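Local coordinates for protein peptidoglycan D,D-transpeptidase MrdA (Pseudomonas aeruginosa, PDB 7KIS) that probably cross-links the peptidoglycan of the cell wall as a penicillin-binding D,D-transpeptidase of the inner membrane, at residues A269-I273 / P459-Q464. Sequence-based numbering, arbitrary orientation.
Sequences AIVAI and PIQLAQ
Strand 269-273, with Val-271 opposite Ala-463, packs against helix 459-464 at an axis separation of 8.3 Å, the two directions differing by 32°. Strand alternation turns Ala-269, Val-271 and Ile-273 toward the helix, while Ile-270 and Ala-272 face helix 253-263 on the other side of the sheet. Small Ala-463 suits the close approach at the middle: its CB lies 3.7 Å from CG1 of Val-271. CG1 of Val-271 stands anti to the backbone N (chi1 178°), which also leaves CG1 4.0 Å from CD1 of Ile-460. Ile-460 leaves the helix flank and reaches back through its long branch, its end methyl CD1 coming against the side of CD1 of Ile-273, 4.0 Å away. The beta-branched Ile-273, well suited to a strand, sends its long arm between Ile-460 and Ala-463, and its CD1 also comes 4.1 Å from OE1 of Gln-464. At the other end, the compact ring of Pro-459, apt for a first helical turn, where an amide hydrogen would have no i-4 carbonyl within the helix to bind, rests its CG 4.1 Å from CB of Ala-269. Val-318 of helix 317-320 adjoins Ala-269, Val-271 and Ile-460. Strand 269-273 is hydrogen-bonded to strands 579-585 and 280-286 in the central antiparallel sheet of the transpeptidase domain. Branched and small aliphatic groups thus join helix to sheet, a buried, chiefly apolar interface whose cohesion comes from shape and exclusion of water.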
# COMPACT_ATOMS: atom_id res chain seq x y z
N ALA A 269 -8.89 1.94 -2.28
CA ALA A 269 -8.03 1.31 -1.30
C ALA A 269 -7.26 2.37 -0.52
O ALA A 269 -6.89 3.42 -1.06
CB ALA A 269 -7.04 0.35 -1.98
N ILE A 270 -7.03 2.09 0.76
CA ILE A 270 -6.27 2.96 1.65
C ILE A 270 -5.32 2.10 2.48
O ILE A 270 -5.75 1.10 3.07
CB ILE A 270 -7.19 3.79 2.58
CG1 ILE A 270 -8.05 4.75 1.77
CG2 ILE A 270 -6.37 4.56 3.61
CD1 ILE A 270 -9.08 5.48 2.60
N VAL A 271 -4.05 2.49 2.54
CA VAL A 271 -3.03 1.76 3.27
C VAL A 271 -2.23 2.75 4.11
O VAL A 271 -1.66 3.70 3.56
CB VAL A 271 -2.09 0.97 2.34
CG1 VAL A 271 -1.01 0.26 3.15
CG2 VAL A 271 -2.88 -0.03 1.51
N ALA A 272 -2.19 2.54 5.42
CA ALA A 272 -1.44 3.39 6.33
C ALA A 272 -0.30 2.59 6.94
O ALA A 272 -0.50 1.45 7.37
CB ALA A 272 -2.35 3.95 7.43
N ILE A 273 0.89 3.19 6.99
CA ILE A 273 2.10 2.52 7.45
C ILE A 273 2.81 3.39 8.48
O ILE A 273 2.93 4.60 8.31
CB ILE A 273 3.05 2.21 6.27
CG1 ILE A 273 2.39 1.26 5.27
CG2 ILE A 273 4.37 1.66 6.79
CD1 ILE A 273 3.36 0.52 4.39
N PRO A 459 -1.35 -0.56 -4.36
CA PRO A 459 -1.43 0.49 -3.33
C PRO A 459 -0.55 0.25 -2.12
O PRO A 459 -0.32 1.18 -1.34
CB PRO A 459 -2.92 0.49 -2.95
CG PRO A 459 -3.61 -0.06 -4.16
CD PRO A 459 -2.67 -1.09 -4.72
N ILE A 460 -0.06 -0.97 -1.92
CA ILE A 460 0.89 -1.21 -0.84
C ILE A 460 2.31 -0.88 -1.29
O ILE A 460 3.11 -0.35 -0.52
CB ILE A 460 0.77 -2.67 -0.34
CG1 ILE A 460 1.89 -3.00 0.65
CG2 ILE A 460 0.76 -3.64 -1.51
CD1 ILE A 460 1.81 -2.24 1.95
N GLN A 461 2.64 -1.19 -2.55
CA GLN A 461 3.91 -0.74 -3.11
C GLN A 461 4.04 0.77 -3.06
O GLN A 461 5.13 1.31 -2.84
CB GLN A 461 4.05 -1.24 -4.55
CG GLN A 461 4.70 -2.60 -4.69
CD GLN A 461 4.57 -3.17 -6.08
OE1 GLN A 461 3.82 -2.64 -6.91
NE2 GLN A 461 5.29 -4.25 -6.36
N LEU A 462 2.92 1.48 -3.25
CA LEU A 462 2.93 2.94 -3.13
C LEU A 462 3.15 3.37 -1.68
O LEU A 462 3.97 4.25 -1.40
CB LEU A 462 1.63 3.52 -3.67
CG LEU A 462 1.51 3.82 -5.16
CD1 LEU A 462 1.00 2.60 -5.92
CD2 LEU A 462 0.59 5.00 -5.39
N ALA A 463 2.40 2.76 -0.75
CA ALA A 463 2.51 3.14 0.65
C ALA A 463 3.90 2.83 1.21
O ALA A 463 4.41 3.58 2.05
CB ALA A 463 1.44 2.43 1.47
N GLN A 464 4.51 1.74 0.76
CA GLN A 464 5.87 1.43 1.21
C GLN A 464 6.87 2.44 0.67
O GLN A 464 7.82 2.81 1.36
CB GLN A 464 6.25 0.01 0.78
CG GLN A 464 7.69 -0.38 1.09
CD GLN A 464 8.10 -0.06 2.52
OE1 GLN A 464 7.31 -0.21 3.46
NE2 GLN A 464 9.33 0.39 2.69